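Local coordinates for ylmH (Streptococcus pneumoniae, PDB 2FPH), which is a cell division protein that probably binds nucleic acid, most likely RNA, through a domain related to the RNA-recognition motif, at residues E84-E89 against I131-Q136; Y28-T33 against P73-P78; G1-F6 against L44-K49; P34-H39 against V67-Y72. All coordinates share one frame; numbering follows the deposited sequence.

In the fold
Along the chain, contacts 3, 2 and 4 interlock before contact 1 begins: contact 3 alternates its segments with those of contacts 2 and 4, and contact 4 falls between the two halves of contact 2. Contacts 2 and 4 share the three-stranded sheet through strands 31-32 and 69-72, their centres about 13 Å apart. Helix 38-50 starts in contact 4 and carries contact 3, about 14 Å from it between centres. Contact 1 belongs to the five-stranded sheet of the putative RNA-binding domain, about 14 Å between centres from contact 4 and about 29 Å from contact 3. R68 and F35 of contact 4 pack against E84, I85 and N134, joining the two sheets' regions directly.

Contact 1 (E84-E89 against I131-Q136); sequences EISLQE and IMINQQ
OD1 of N134 is gripped twice: the backbone N of Q136 donates to it at 2.9 Å, closing an Asx turn, and a water that reaches over to E84 OE1 donates to it as well, although the leg to E84 is modelled rather short. With CG anti to the backbone N (chi1 172°), the N134 amide leans toward the following residues, where that turn forms. Beside it, Q135 N donates to E84 O over 2.9 Å from above the carbonyl plane, the last backbone bond between the segments. Further in, S86 and I133 form a hydrogen-bonded antiparallel pair, with S86 N 2.9 Å from I133 O, and Q88 pairs likewise with I131, its N 2.8 Å from I131 O. Strand 85-91 is the middle strand of the five-stranded sheet and 130-134 its neighbour, consistent with the adjacent first and third strands of an RNA-recognition motif. On one face S86, Q88, I131 and I133 point together: Q88 NE2 donates to S86 OG at 2.8 Å, S86 OG also bonds E157, while Q88 OE1 bonds to Q142, and I131 and I133 pack on F141 of helix 138-144. I133 CG1 lies alongside S86 CB at 3.7 Å. The other face carries I85, L87, M132 and N134; there L87 CD1 meets M132 CG at 4.2 Å, the two side chains crossing at a slant, and M132 also touches F160.

Contact 2 (Y28-T33 against P73-P78); sequences YAPFLT and PDYFQP
The rings of Y28 and Y75 meet obliquely, their planes 36° apart and centroids 5.2 Å from each other, with Y28 CE2 3.6 Å from Y75 CE1. On the same face of the Y28 ring sits P73, whose CB approaches nearer the rim than the centre, 3.6 Å from Y28 CE1, in a CH-pi contact. Y28 can lie across both residues because its CG is anti to the backbone N (chi1 -176°), which carries the ring out over the proline. Y75 answers with its hydroxyl: OH donates to Y28 O at 2.9 Å, the oxygen lying at the edge of the Y75 ring and near its plane, so Y75 engages both the carbonyl and the ring of Y28. Two residues on, P30 stands at about a right angle to F76 and points CG into the middle of its ring, 3.5 Å from the centroid and only 6° off the ring normal. CB of Q77, which follows a cis peptide bond, lies over the opposite face of F76, leaving that phenyl group held between two aliphatic groups. Y28, with positive phi, is the residue at which the chain leaves helix 11-27, and P73-F76 is a type I beta turn closed by F76 N and P73 O at 3.2 Å. The contact thus pairs a helix exit with a beta turn at one end of the antiparallel strands 31-32 and 69-72.

Contact 3 (G1-F6 against L44-K49); sequences GIYQHF and LKILAK
An extended N-terminal tail lies against the outer side of helix 38-50, and I46 of the helix is the residue that both Y3 and F6 touch. Y3 comes from one side: its CG is 3.9 Å from I46 CG1, and its CB is 3.9 Å from I46 CG2, the two side chains running antiparallel alongside one another. F6 comes from the other, with CZ 3.7 Å from I46 CG2. CG2 thus touches both residues, reaching CB of Y3 and the ring of F6; it is anti to the backbone N, with CG1 beside that N (chi1 -64°). In the fold, this is a surface contact at the far end of the molecule from the putative RNA-binding domain, and it links the start of the chain to the second long helix. F6 also bridges inward: its CZ is 4.2 Å from L47 CD1, and both F6 and L47 pack on L14 of helix 11-27. Three residues after I46, K49 crosses the end of Y3 at about a right angle. A hydrogen bond from K49 NZ to Y3 OH is modelled there, but the hydroxyl is placed too near the lysine chain, and the bond remains doubtful.

Contact 4 (P34-H39 against V67-Y72); sequences PFINPH and VRVLLY
R68 keeps CG beside its backbone N (chi1 -54°) and its chain extended at the next bond, which lays the methylenes over the F35 ring; the bend at chi3 (70°) then turns the guanidinium aside. CG of R68 sits above the centre of that ring, 3.7 Å from the centroid, and CD follows at 3.8 Å from F35 CE2; the contact is CH-pi, made by the aliphatic stem, while the guanidinium plane is tilted 31° from the ring. The polar end of R68 is directed elsewhere: NE donates to T33 O, which holds the guanidinium at its inner nitrogen. Next to this pair in sequence, the backbones are joined by a single antiparallel bridge between I36 and V67. I36 N donates to V67 O at 2.8 Å, nearly in line with the carbonyl, and V67 N returns a bond to I36 O at 3.0 Å. The same V67 oxygen takes a CA-H...O contact from F35 CA at 3.3 Å, so it has two partners in successive residues. I36 runs CG1 between its backbone N and carbonyl carbon, toward the valines: CG1 is 4.0 Å from V67 CG2, and CD1 reaches V69 CG2 at 3.8 Å. N37 OD1 caps the start of helix 38-50 by accepting from Q40 N. The bridge thus ties the residues just before that helix to those leading into strand 69-72, which runs between strands 31-32 and 54-57, with V69 packing on L44 of the helix and I36 on F13 of helix 11-27.

Contact 1 (E84-E89 against I131-Q136)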
# COMPACT_ATOMS: atom_id res chain seq x y z
N GLU A 84 -4.53 -6.96 -3.84
CA GLU A 84 -5.63 -6.01 -4.04
C GLU A 84 -5.08 -4.58 -4.25
O GLU A 84 -5.53 -3.62 -3.60
CB GLU A 84 -6.63 -6.10 -2.87
CG GLU A 84 -7.38 -7.42 -2.81
CD GLU A 84 -8.42 -7.54 -1.73
OE1 GLU A 84 -8.84 -6.54 -1.12
OE2 GLU A 84 -8.83 -8.69 -1.45
N ILE A 85 -4.08 -4.47 -5.13
CA ILE A 85 -3.47 -3.17 -5.47
C ILE A 85 -3.78 -2.83 -6.90
O ILE A 85 -3.61 -3.68 -7.79
CB ILE A 85 -1.92 -3.19 -5.23
CG1 ILE A 85 -1.61 -3.41 -3.74
CG2 ILE A 85 -1.31 -1.83 -5.60
CD1 ILE A 85 -0.16 -3.78 -3.48
N SER A 86 -4.23 -1.58 -7.13
CA SER A 86 -4.55 -1.06 -8.47
C SER A 86 -3.51 0.02 -8.79
O SER A 86 -3.10 0.77 -7.89
CB SER A 86 -5.93 -0.44 -8.42
OG SER A 86 -6.44 -0.03 -9.67
N LEU A 87 -3.04 0.11 -10.03
CA LEU A 87 -2.23 1.25 -10.42
C LEU A 87 -3.18 2.21 -11.12
O LEU A 87 -3.84 1.81 -12.08
CB LEU A 87 -1.09 0.88 -11.36
CG LEU A 87 -0.07 1.90 -11.86
CD1 LEU A 87 0.78 2.54 -10.84
CD2 LEU A 87 0.83 1.27 -12.95
N GLN A 88 -3.18 3.47 -10.70
CA GLN A 88 -3.99 4.49 -11.36
C GLN A 88 -3.09 5.55 -11.96
O GLN A 88 -2.28 6.16 -11.25
CB GLN A 88 -4.98 5.16 -10.37
CG GLN A 88 -6.00 4.19 -9.80
CD GLN A 88 -6.99 3.70 -10.83
OE1 GLN A 88 -7.68 4.51 -11.49
NE2 GLN A 88 -7.09 2.38 -10.98
N GLU A 89 -3.24 5.76 -13.27
CA GLU A 89 -2.66 6.92 -13.92
C GLU A 89 -3.48 8.15 -13.61
O GLU A 89 -4.71 8.13 -13.70
CB GLU A 89 -2.65 6.77 -15.43
CG GLU A 89 -1.84 7.86 -16.09
CD GLU A 89 -0.42 7.46 -16.42
OE1 GLU A 89 -0.14 6.24 -16.52
OE2 GLU A 89 0.39 8.39 -16.62
N ILE A 131 -0.64 6.69 -9.07
CA ILE A 131 -0.74 6.27 -7.67
C ILE A 131 -1.17 4.81 -7.56
O ILE A 131 -1.99 4.36 -8.37
CB ILE A 131 -1.71 7.26 -6.94
CG1 ILE A 131 -1.74 6.97 -5.45
CG2 ILE A 131 -3.13 7.27 -7.60
CD1 ILE A 131 -2.50 7.92 -4.67
N MET A 132 -0.54 4.08 -6.60
CA MET A 132 -0.85 2.71 -6.25
C MET A 132 -1.86 2.76 -5.11
O MET A 132 -1.60 3.41 -4.09
CB MET A 132 0.43 2.01 -5.77
CG MET A 132 1.54 2.11 -6.77
SD MET A 132 2.99 1.00 -6.47
CE MET A 132 3.42 0.68 -8.08
N ILE A 133 -3.03 2.19 -5.31
CA ILE A 133 -4.12 2.22 -4.31
C ILE A 133 -4.64 0.88 -3.91
O ILE A 133 -4.47 -0.08 -4.62
CB ILE A 133 -5.30 3.07 -4.82
CG1 ILE A 133 -5.99 2.37 -6.01
CG2 ILE A 133 -4.81 4.49 -5.14
CD1 ILE A 133 -7.36 2.89 -6.25
N ASN A 134 -5.27 0.82 -2.76
CA ASN A 134 -6.02 -0.35 -2.29
C ASN A 134 -7.27 -0.41 -3.16
O ASN A 134 -8.02 0.52 -3.19
CB ASN A 134 -6.37 -0.10 -0.83
CG ASN A 134 -7.32 -1.14 -0.23
OD1 ASN A 134 -8.06 -1.82 -0.93
ND2 ASN A 134 -7.21 -1.32 1.10
N GLN A 135 -7.45 -1.49 -3.95
CA GLN A 135 -8.47 -1.51 -5.01
C GLN A 135 -9.86 -1.56 -4.42
O GLN A 135 -10.83 -1.35 -5.12
CB GLN A 135 -8.36 -2.77 -5.86
CG GLN A 135 -7.04 -3.06 -6.59
CD GLN A 135 -7.19 -4.23 -7.59
OE1 GLN A 135 -6.65 -4.21 -8.75
NE2 GLN A 135 -7.95 -5.26 -7.15
N GLN A 136 -9.98 -1.92 -3.15
CA GLN A 136 -11.27 -1.82 -2.45
C GLN A 136 -11.81 -0.38 -2.44
O GLN A 136 -13.04 -0.17 -2.35
CB GLN A 136 -11.14 -2.39 -1.01
CG GLN A 136 -12.42 -2.90 -0.41
CD GLN A 136 -12.19 -3.70 0.86
OE1 GLN A 136 -12.60 -3.29 1.95
NE2 GLN A 136 -11.51 -4.81 0.73
O HOH W 1 -7.95 -4.48 -0.07

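Contact 2 (Y28-T33 against P73-P78)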
# COMPACT_ATOMS: atom_id res chain seq x y z
N TYR A 28 -7.13 -19.57 10.01
CA TYR A 28 -6.29 -20.40 9.08
C TYR A 28 -6.62 -19.93 7.65
O TYR A 28 -6.95 -20.72 6.67
CB TYR A 28 -6.47 -21.91 9.41
CG TYR A 28 -5.65 -22.88 8.67
CD1 TYR A 28 -4.39 -23.22 9.02
CD2 TYR A 28 -6.24 -23.62 7.64
CE1 TYR A 28 -3.67 -24.18 8.30
CE2 TYR A 28 -5.56 -24.55 6.95
CZ TYR A 28 -4.28 -24.84 7.27
OH TYR A 28 -3.65 -25.79 6.52
N ALA A 29 -6.53 -18.61 7.49
CA ALA A 29 -6.73 -18.00 6.18
C ALA A 29 -5.79 -16.81 6.00
O ALA A 29 -5.27 -16.30 6.95
CB ALA A 29 -8.11 -17.54 6.01
N PRO A 30 -5.55 -16.40 4.77
CA PRO A 30 -4.60 -15.29 4.59
C PRO A 30 -5.20 -14.01 5.15
O PRO A 30 -6.45 -13.81 5.07
CB PRO A 30 -4.40 -15.19 3.06
CG PRO A 30 -4.92 -16.51 2.57
CD PRO A 30 -6.07 -16.88 3.48
N PHE A 31 -4.31 -13.14 5.64
CA PHE A 31 -4.65 -11.79 6.05
C PHE A 31 -3.80 -10.82 5.22
O PHE A 31 -2.61 -11.03 5.08
CB PHE A 31 -4.33 -11.54 7.53
CG PHE A 31 -4.70 -10.14 7.96
CD1 PHE A 31 -6.05 -9.79 8.06
CD2 PHE A 31 -3.76 -9.14 8.11
CE1 PHE A 31 -6.44 -8.52 8.38
CE2 PHE A 31 -4.16 -7.83 8.41
CZ PHE A 31 -5.52 -7.53 8.54
N LEU A 32 -4.45 -9.83 4.63
CA LEU A 32 -3.78 -8.79 3.85
C LEU A 32 -3.76 -7.48 4.66
O LEU A 32 -4.83 -6.94 5.06
CB LEU A 32 -4.54 -8.59 2.54
CG LEU A 32 -4.17 -7.43 1.62
CD1 LEU A 32 -2.80 -7.72 1.17
CD2 LEU A 32 -5.15 -7.29 0.39
N THR A 33 -2.56 -6.93 4.84
CA THR A 33 -2.34 -5.73 5.58
C THR A 33 -2.68 -4.49 4.78
O THR A 33 -2.81 -4.52 3.51
CB THR A 33 -0.87 -5.58 6.03
OG1 THR A 33 -0.01 -5.25 4.88
CG2 THR A 33 -0.38 -6.80 6.67
N PRO A 73 -1.34 -19.32 5.87
CA PRO A 73 -0.97 -20.72 6.10
C PRO A 73 -0.36 -21.31 4.83
O PRO A 73 -0.56 -20.76 3.75
CB PRO A 73 -2.32 -21.38 6.39
CG PRO A 73 -3.20 -20.26 6.76
CD PRO A 73 -2.80 -19.17 5.82
N ASP A 74 0.26 -22.49 4.96
CA ASP A 74 1.12 -23.07 3.91
C ASP A 74 0.40 -23.56 2.66
O ASP A 74 0.98 -23.52 1.53
CB ASP A 74 1.97 -24.17 4.49
CG ASP A 74 3.00 -23.67 5.51
OD1 ASP A 74 3.45 -22.49 5.46
OD2 ASP A 74 3.41 -24.41 6.43
N TYR A 75 -0.85 -23.94 2.81
CA TYR A 75 -1.64 -24.32 1.66
C TYR A 75 -1.71 -23.18 0.60
O TYR A 75 -1.85 -23.46 -0.59
CB TYR A 75 -3.04 -24.76 2.10
CG TYR A 75 -3.96 -23.64 2.55
CD1 TYR A 75 -4.03 -23.27 3.89
CD2 TYR A 75 -4.80 -23.01 1.64
CE1 TYR A 75 -4.87 -22.23 4.31
CE2 TYR A 75 -5.67 -21.97 2.05
CZ TYR A 75 -5.69 -21.61 3.39
OH TYR A 75 -6.54 -20.62 3.79
N PHE A 76 -1.57 -21.92 1.00
CA PHE A 76 -1.84 -20.80 0.09
C PHE A 76 -0.52 -20.43 -0.67
O PHE A 76 0.45 -20.22 -0.05
CB PHE A 76 -2.38 -19.63 0.93
CG PHE A 76 -2.96 -18.48 0.13
CD1 PHE A 76 -4.24 -18.56 -0.40
CD2 PHE A 76 -2.26 -17.30 -0.02
CE1 PHE A 76 -4.80 -17.51 -1.09
CE2 PHE A 76 -2.82 -16.22 -0.72
CZ PHE A 76 -4.08 -16.34 -1.28
N GLN A 77 -0.39 -20.30 -1.99
CA GLN A 77 -1.28 -19.94 -3.04
C GLN A 77 -0.92 -18.52 -3.66
O GLN A 77 -1.45 -18.28 -4.67
CB GLN A 77 -2.78 -20.08 -2.71
CG GLN A 77 -3.45 -21.37 -3.15
CD GLN A 77 -4.84 -21.57 -2.57
OE1 GLN A 77 -5.77 -20.80 -2.87
NE2 GLN A 77 -5.00 -22.62 -1.75
N PRO A 78 -0.04 -17.62 -3.14
CA PRO A 78 -0.25 -16.17 -3.42
C PRO A 78 0.03 -15.75 -4.87
O PRO A 78 1.01 -16.22 -5.44
CB PRO A 78 0.71 -15.46 -2.48
CG PRO A 78 1.30 -16.66 -1.57
CD PRO A 78 1.21 -17.82 -2.42

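Contact 3 (G1-F6 against L44-K49)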
# COMPACT_ATOMS: atom_id res chain seq x y z
N GLY A 1 16.09 -18.21 13.19
CA GLY A 1 17.27 -17.37 12.83
C GLY A 1 17.45 -16.23 13.80
O GLY A 1 16.71 -16.11 14.79
N ILE A 2 18.45 -15.40 13.53
CA ILE A 2 18.76 -14.27 14.39
C ILE A 2 18.51 -12.96 13.65
O ILE A 2 19.12 -12.69 12.60
CB ILE A 2 20.24 -14.38 14.83
CG1 ILE A 2 20.48 -15.79 15.37
CG2 ILE A 2 20.58 -13.29 15.85
CD1 ILE A 2 21.91 -16.23 15.49
N TYR A 3 17.64 -12.11 14.22
CA TYR A 3 17.30 -10.86 13.56
C TYR A 3 17.64 -9.70 14.44
O TYR A 3 17.88 -9.86 15.65
CB TYR A 3 15.82 -10.80 13.12
CG TYR A 3 15.57 -11.82 12.05
CD1 TYR A 3 15.99 -11.59 10.75
CD2 TYR A 3 15.04 -13.05 12.36
CE1 TYR A 3 15.84 -12.55 9.77
CE2 TYR A 3 14.86 -14.03 11.38
CZ TYR A 3 15.28 -13.77 10.09
OH TYR A 3 15.13 -14.71 9.10
N GLN A 4 17.65 -8.53 13.82
CA GLN A 4 18.02 -7.33 14.50
C GLN A 4 17.04 -7.06 15.63
O GLN A 4 15.82 -7.24 15.49
CB GLN A 4 18.03 -6.14 13.53
CG GLN A 4 18.71 -4.90 14.09
CD GLN A 4 19.20 -3.89 13.02
OE1 GLN A 4 19.25 -4.17 11.82
NE2 GLN A 4 19.54 -2.71 13.49
N HIS A 5 17.59 -6.64 16.75
CA HIS A 5 16.82 -6.20 17.92
C HIS A 5 15.77 -5.16 17.55
O HIS A 5 16.02 -4.18 16.76
CB HIS A 5 17.73 -5.58 18.93
CG HIS A 5 18.70 -6.54 19.54
ND1 HIS A 5 19.93 -6.14 20.01
CD2 HIS A 5 18.60 -7.86 19.85
CE1 HIS A 5 20.58 -7.18 20.50
NE2 HIS A 5 19.80 -8.24 20.42
N PHE A 6 14.58 -5.34 18.11
CA PHE A 6 13.57 -4.30 18.05
C PHE A 6 13.94 -3.16 18.99
O PHE A 6 14.82 -3.29 19.88
CB PHE A 6 12.22 -4.86 18.44
CG PHE A 6 11.77 -6.03 17.61
CD1 PHE A 6 11.72 -5.93 16.22
CD2 PHE A 6 11.34 -7.17 18.20
CE1 PHE A 6 11.29 -6.99 15.48
CE2 PHE A 6 10.92 -8.25 17.46
CZ PHE A 6 10.88 -8.13 16.07
N LEU A 44 7.46 -6.90 10.18
CA LEU A 44 6.40 -7.91 10.08
C LEU A 44 7.03 -9.23 9.56
O LEU A 44 6.68 -10.30 9.99
CB LEU A 44 5.30 -7.38 9.19
CG LEU A 44 3.84 -7.74 9.41
CD1 LEU A 44 3.04 -7.71 8.09
CD2 LEU A 44 3.44 -8.81 10.42
N LYS A 45 7.95 -9.16 8.59
CA LYS A 45 8.68 -10.34 8.14
C LYS A 45 9.39 -11.11 9.28
O LYS A 45 9.30 -12.32 9.34
CB LYS A 45 9.70 -9.94 7.07
CG LYS A 45 9.06 -9.69 5.71
CD LYS A 45 9.98 -8.97 4.78
CE LYS A 45 9.47 -8.90 3.33
NZ LYS A 45 8.43 -9.90 3.01
N ILE A 46 9.98 -10.38 10.20
CA ILE A 46 10.59 -10.97 11.40
C ILE A 46 9.55 -11.69 12.32
O ILE A 46 9.69 -12.90 12.66
CB ILE A 46 11.38 -9.97 12.20
CG1 ILE A 46 12.59 -9.44 11.41
CG2 ILE A 46 11.89 -10.61 13.45
CD1 ILE A 46 13.09 -8.12 12.01
N LEU A 47 8.46 -10.97 12.60
CA LEU A 47 7.37 -11.55 13.43
C LEU A 47 6.81 -12.81 12.75
O LEU A 47 6.61 -13.82 13.39
CB LEU A 47 6.28 -10.51 13.66
CG LEU A 47 5.89 -9.91 15.01
CD1 LEU A 47 7.03 -9.82 16.03
CD2 LEU A 47 5.14 -8.62 14.85
N ALA A 48 6.50 -12.74 11.46
CA ALA A 48 5.97 -13.87 10.71
C ALA A 48 6.87 -15.10 10.81
O ALA A 48 6.42 -16.18 11.16
CB ALA A 48 5.73 -13.49 9.29
N LYS A 49 8.17 -14.92 10.58
CA LYS A 49 9.16 -16.00 10.71
C LYS A 49 9.13 -16.63 12.11
O LYS A 49 9.12 -17.86 12.28
CB LYS A 49 10.55 -15.45 10.37
CG LYS A 49 10.95 -15.66 8.87
CD LYS A 49 12.31 -15.01 8.54
CE LYS A 49 12.26 -14.13 7.30
NZ LYS A 49 13.64 -13.64 6.83

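Contact 4 (P34-H39 against V67-Y72)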
# COMPACT_ATOMS: atom_id res chain seq x y z
N PRO A 34 -2.76 -3.36 5.46
CA PRO A 34 -2.82 -2.09 4.73
C PRO A 34 -1.46 -1.78 4.13
O PRO A 34 -0.48 -2.50 4.34
CB PRO A 34 -3.09 -1.08 5.83
CG PRO A 34 -3.36 -1.83 7.03
CD PRO A 34 -2.84 -3.17 6.91
N PHE A 35 -1.36 -0.62 3.47
CA PHE A 35 -0.02 -0.19 3.08
C PHE A 35 0.85 0.16 4.30
O PHE A 35 0.41 0.88 5.21
CB PHE A 35 -0.05 0.96 2.12
CG PHE A 35 -0.48 0.59 0.73
CD1 PHE A 35 0.48 0.16 -0.18
CD2 PHE A 35 -1.79 0.68 0.32
CE1 PHE A 35 0.16 -0.15 -1.49
CE2 PHE A 35 -2.14 0.33 -1.02
CZ PHE A 35 -1.12 -0.06 -1.93
N ILE A 36 2.07 -0.37 4.28
CA ILE A 36 3.10 -0.13 5.32
C ILE A 36 4.42 0.26 4.70
O ILE A 36 4.66 0.03 3.50
CB ILE A 36 3.25 -1.43 6.20
CG1 ILE A 36 3.73 -2.65 5.40
CG2 ILE A 36 1.94 -1.76 6.92
CD1 ILE A 36 4.01 -3.89 6.29
N ASN A 37 5.27 0.91 5.49
CA ASN A 37 6.56 1.39 5.02
C ASN A 37 7.64 0.30 5.08
O ASN A 37 7.38 -0.81 5.55
CB ASN A 37 6.93 2.73 5.73
CG ASN A 37 7.35 2.54 7.17
OD1 ASN A 37 7.90 1.52 7.55
ND2 ASN A 37 7.17 3.59 7.96
N PRO A 38 8.78 0.51 4.44
CA PRO A 38 9.82 -0.52 4.37
C PRO A 38 10.34 -1.03 5.75
O PRO A 38 10.61 -2.19 5.91
CB PRO A 38 10.91 0.19 3.60
CG PRO A 38 10.16 1.12 2.74
CD PRO A 38 9.16 1.72 3.66
N HIS A 39 10.40 -0.15 6.72
CA HIS A 39 10.80 -0.58 8.04
C HIS A 39 9.77 -1.49 8.69
O HIS A 39 10.14 -2.50 9.22
CB HIS A 39 11.01 0.57 8.96
CG HIS A 39 11.46 0.13 10.31
ND1 HIS A 39 12.73 -0.33 10.55
CD2 HIS A 39 10.82 0.15 11.52
CE1 HIS A 39 12.85 -0.63 11.83
NE2 HIS A 39 11.71 -0.35 12.44
N VAL A 67 4.26 -0.92 0.72
CA VAL A 67 3.85 -2.26 0.32
C VAL A 67 2.67 -2.74 1.10
O VAL A 67 2.35 -2.22 2.15
CB VAL A 67 5.02 -3.29 0.45
CG1 VAL A 67 6.15 -2.92 -0.40
CG2 VAL A 67 5.48 -3.42 1.89
N ARG A 68 1.99 -3.74 0.56
CA ARG A 68 1.06 -4.52 1.38
C ARG A 68 1.60 -5.92 1.54
O ARG A 68 2.36 -6.45 0.70
CB ARG A 68 -0.34 -4.57 0.76
CG ARG A 68 -0.96 -3.26 0.44
CD ARG A 68 -2.39 -3.31 -0.11
NE ARG A 68 -3.35 -3.72 0.91
CZ ARG A 68 -4.63 -3.85 0.72
NH1 ARG A 68 -5.11 -3.65 -0.47
NH2 ARG A 68 -5.46 -4.12 1.73
N VAL A 69 1.26 -6.55 2.67
CA VAL A 69 1.81 -7.84 2.98
C VAL A 69 0.70 -8.82 3.16
O VAL A 69 -0.38 -8.53 3.72
CB VAL A 69 2.72 -7.76 4.29
CG1 VAL A 69 3.05 -9.09 4.94
CG2 VAL A 69 4.04 -6.99 4.03
N LEU A 70 0.98 -10.03 2.72
CA LEU A 70 0.04 -11.11 2.94
C LEU A 70 0.64 -12.09 3.93
O LEU A 70 1.78 -12.54 3.77
CB LEU A 70 -0.24 -11.76 1.61
CG LEU A 70 -1.23 -11.16 0.67
CD1 LEU A 70 -1.00 -11.75 -0.70
CD2 LEU A 70 -2.64 -11.51 1.32
N LEU A 71 -0.12 -12.41 4.98
CA LEU A 71 0.28 -13.42 5.98
C LEU A 71 -0.60 -14.64 5.74
O LEU A 71 -1.79 -14.46 5.60
CB LEU A 71 0.06 -12.83 7.38
CG LEU A 71 0.94 -11.61 7.74
CD1 LEU A 71 0.53 -10.83 8.99
CD2 LEU A 71 2.34 -12.02 7.92
N TYR A 72 -0.08 -15.89 5.73
CA TYR A 72 -0.91 -17.00 5.29
C TYR A 72 -0.41 -18.37 5.72
O TYR A 72 0.77 -18.51 6.05
CB TYR A 72 -1.14 -16.99 3.80
CG TYR A 72 0.14 -16.87 3.01
CD1 TYR A 72 0.68 -15.64 2.75
CD2 TYR A 72 0.83 -17.99 2.55
CE1 TYR A 72 1.88 -15.50 2.07
CE2 TYR A 72 2.07 -17.84 1.82
CZ TYR A 72 2.54 -16.59 1.59
OH TYR A 72 3.75 -16.41 0.91